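Local coordinates for protein lectin (Cicer arietinum, PDB 4YEH) that adopts a four-bladed hemopexin fold, binds a magnesium ion in its central channel, and probably serves in metal ion transport, at residues 5-10 and 62-67. Residues are numbered along the deposited sequence; the frame is centred on the assembly and turned at random.
Sequences AAFRSS and DCSFDT. With MG (magnesium ion), chain C.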
ATOM      1  N   ALA A   5       2.762  14.269 -10.003  1.00 22.28           N
ATOM      2  CA  ALA A   5       3.950  13.471 -10.218  1.00 21.51           C
ATOM      3  C   ALA A   5       4.270  13.491 -11.681  1.00 23.05           C
ATOM      4  O   ALA A   5       3.368  13.370 -12.548  1.00 23.15           O
ATOM      5  CB  ALA A   5       3.735  12.051  -9.764  1.00 21.46           C
ATOM      6  N   ALA A   6       5.562  13.656 -11.952  1.00 22.19           N
ATOM      7  CA  ALA A   6       6.100  13.524 -13.285  1.00 19.68           C
ATOM      8  C   ALA A   6       7.479  12.916 -13.247  1.00 19.20           C
ATOM      9  O   ALA A   6       8.159  12.904 -12.217  1.00 16.37           O
ATOM     10  CB  ALA A   6       6.108  14.846 -13.996  1.00 20.19           C
ATOM     11  N   PHE A   7       7.834  12.332 -14.389  1.00 19.25           N
ATOM     12  CA  PHE A   7       9.159  11.854 -14.633  1.00 18.83           C
ATOM     13  C   PHE A   7       9.404  12.088 -16.130  1.00 19.57           C
ATOM     14  O   PHE A   7       8.474  12.026 -16.912  1.00 21.63           O
ATOM     15  CB  PHE A   7       9.347  10.404 -14.181  1.00 16.77           C
ATOM     16  CG  PHE A   7       8.599   9.379 -14.995  1.00 16.79           C
ATOM     17  CD1 PHE A   7       7.586   8.611 -14.401  1.00 15.87           C
ATOM     18  CD2 PHE A   7       8.934   9.131 -16.337  1.00 17.22           C
ATOM     19  CE1 PHE A   7       6.914   7.657 -15.126  1.00 15.97           C
ATOM     20  CE2 PHE A   7       8.248   8.158 -17.076  1.00 17.63           C
ATOM     21  CZ  PHE A   7       7.244   7.422 -16.467  1.00 16.73           C
ATOM     22  N   ARG A   8      10.644  12.363 -16.520  1.00 18.50           N
ATOM     23  CA  ARG A   8      11.016  12.584 -17.922  1.00 17.36           C
ATOM     24  C   ARG A   8      11.053  11.271 -18.705  1.00 17.22           C
ATOM     25  O   ARG A   8      11.490  10.236 -18.159  1.00 16.39           O
ATOM     26  CB  ARG A   8      12.401  13.208 -17.965  1.00 18.35           C
ATOM     27  CG  ARG A   8      12.935  13.526 -19.342  1.00 18.02           C
ATOM     28  CD  ARG A   8      14.271  14.221 -19.221  1.00 19.16           C
ATOM     29  NE  ARG A   8      15.193  13.421 -18.418  1.00 20.07           N
ATOM     30  CZ  ARG A   8      16.424  13.782 -18.099  1.00 20.14           C
ATOM     31  NH1 ARG A   8      16.918  14.934 -18.541  1.00 19.29           N
ATOM     32  NH2 ARG A   8      17.179  12.945 -17.380  1.00 20.76           N
ATOM     33  N   SER A   9      10.589  11.302 -19.972  1.00 15.63           N
ATOM     34  CA  SER A   9      10.552  10.083 -20.753  1.00 15.05           C
ATOM     35  C   SER A   9      11.859   9.874 -21.472  1.00 15.03           C
ATOM     36  O   SER A   9      12.670  10.809 -21.582  1.00 14.96           O
ATOM     37  CB  SER A   9       9.334  10.011 -21.694  1.00 15.00           C
ATOM     38  OG  SER A   9       9.374   8.825 -22.493  1.00 12.59           O
ATOM     39  N   SER A  10      12.082   8.654 -21.969  1.00 16.12           N
ATOM     40  CA  SER A  10      13.344   8.357 -22.684  1.00 16.17           C
ATOM     41  C   SER A  10      13.210   8.796 -24.126  1.00 16.73           C
ATOM     42  O   SER A  10      14.188   8.898 -24.837  1.00 18.50           O
ATOM     43  CB  SER A  10      13.736   6.893 -22.543  1.00 16.62           C
ATOM     44  OG  SER A  10      12.814   6.051 -23.201  1.00 17.60           O
ATOM     45  N   ASP A  62       1.926   9.725  -6.658  1.00 10.89           N
ATOM     46  CA  ASP A  62       2.093  11.058  -6.057  1.00 11.11           C
ATOM     47  C   ASP A  62       3.501  11.687  -6.211  1.00 11.13           C
ATOM     48  O   ASP A  62       3.723  12.862  -5.926  1.00 12.25           O
ATOM     49  CB  ASP A  62       1.506  11.121  -4.616  1.00  9.85           C
ATOM     50  CG  ASP A  62       2.254  10.274  -3.651  1.00  9.74           C
ATOM     51  OD1 ASP A  62       3.470  10.086  -3.891  1.00 10.22           O
ATOM     52  OD2 ASP A  62       1.687   9.855  -2.622  1.00  8.88           O
ATOM     53  N   CYS A  63       4.434  10.895  -6.683  1.00 11.81           N
ATOM     54  CA  CYS A  63       5.810  11.281  -6.932  1.00 11.75           C
ATOM     55  C   CYS A  63       6.432  10.218  -7.864  1.00 13.18           C
ATOM     56  O   CYS A  63       6.191   8.987  -7.700  1.00 13.57           O
ATOM     57  CB  CYS A  63       6.549  11.330  -5.611  1.00 11.03           C
ATOM     58  SG  CYS A  63       8.242  11.915  -5.689  1.00 11.43           S
ATOM     59  N   SER A  64       7.233  10.673  -8.816  1.00 13.49           N
ATOM     60  CA  SER A  64       8.046   9.783  -9.619  1.00 14.00           C
ATOM     61  C   SER A  64       9.375  10.451 -10.182  1.00 13.77           C
ATOM     62  O   SER A  64       9.554  11.645 -10.093  1.00 13.95           O
ATOM     63  CB  SER A  64       7.183   9.146 -10.732  1.00 15.19           C
ATOM     64  OG  SER A  64       6.464  10.151 -11.468  1.00 18.18           O
ATOM     65  N   PHE A  65      10.304   9.649 -10.700  1.00 13.52           N
ATOM     66  CA  PHE A  65      11.482  10.165 -11.348  1.00 13.48           C
ATOM     67  C   PHE A  65      12.112   9.238 -12.382  1.00 14.21           C
ATOM     68  O   PHE A  65      12.026   7.992 -12.336  1.00 14.44           O
ATOM     69  CB  PHE A  65      12.502  10.749 -10.348  1.00 13.15           C
ATOM     70  CG  PHE A  65      12.989   9.768  -9.309  1.00 13.10           C
ATOM     71  CD1 PHE A  65      14.189   9.114  -9.490  1.00 13.50           C
ATOM     72  CD2 PHE A  65      12.282   9.550  -8.161  1.00 12.50           C
ATOM     73  CE1 PHE A  65      14.640   8.219  -8.584  1.00 13.27           C
ATOM     74  CE2 PHE A  65      12.754   8.693  -7.222  1.00 12.82           C
ATOM     75  CZ  PHE A  65      13.938   8.019  -7.441  1.00 12.75           C
ATOM     76  N   ASP A  66      12.724   9.863 -13.373  1.00 16.37           N
ATOM     77  CA  ASP A  66      13.426   9.095 -14.403  1.00 17.16           C
ATOM     78  C   ASP A  66      14.678   8.530 -13.717  1.00 16.12           C
ATOM     79  O   ASP A  66      15.253   9.192 -12.827  1.00 14.33           O
ATOM     80  CB  ASP A  66      13.828   9.989 -15.582  1.00 18.41           C
ATOM     81  CG  ASP A  66      14.493   9.172 -16.725  1.00 21.90           C
ATOM     82  OD1 ASP A  66      13.818   8.237 -17.287  1.00 23.41           O
ATOM     83  OD2 ASP A  66      15.672   9.494 -17.097  1.00 20.84           O
ATOM     84  N   THR A  67      15.121   7.340 -14.108  1.00 14.42           N
ATOM     85  CA  THR A  67      16.394   6.821 -13.611  1.00 15.22           C
ATOM     86  C   THR A  67      17.372   6.726 -14.772  1.00 15.34           C
ATOM     87  O   THR A  67      18.054   7.694 -15.109  1.00 13.84           O
ATOM     88  CB  THR A  67      16.231   5.432 -12.971  1.00 15.61           C
ATOM     89  OG1 THR A  67      15.520   4.570 -13.868  1.00 15.16           O
ATOM     90  CG2 THR A  67      15.465   5.535 -11.661  1.00 14.55           C
TER
HETATM   91 MG    MG C 301       3.100  14.957  -5.170  1.00 12.85          MG
HETATM   92  O   HOH W   1      12.598  12.546 -14.428  1.00 12.84           O
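Asp66 reaches across from strand 63-66 to Arg8 on strand 3-8. With CG anti to the backbone N (chi1 -176°), the carboxylate lies against Arg8. CB and CG each lie 3.5 Å from Arg8 O. OD1 stands 3.2 Å from Arg8 O, a meeting of two acceptors without a bond. OD2 comes to the guanidinium edge, near its plane, and makes a long salt bridge with Arg8 NH2 at 3.8 Å. The two planar groups are turned 82° from each other. Arg8 NH1 makes a hydrogen bond to Ser176 O, the stronger polar partner of this guanidinium. Between the backbones, one water accepts from both Arg8 N and Asp66 N.

Nearer the metal, Ser64 OG gives a weak hydrogen bond to Ala6 O, 3.3 Å, and meets the edge of the Phe7 ring at CD1. Ala5 CB packs on Cys63 N. Next to it, Asp62 O binds the magnesium ion at 2.3 Å, together with Asn4 OD1, Asp118 O and Asp171 O.

Strands 3-8 and 63-66 are the innermost of neighbouring propeller blades; segments 5-8 and 63-66 run parallel (4°). The Arg8 charge probably offsets the unfavourable OD1 approach. Water, not a direct backbone bond, joins the strands there, as suits separate blades.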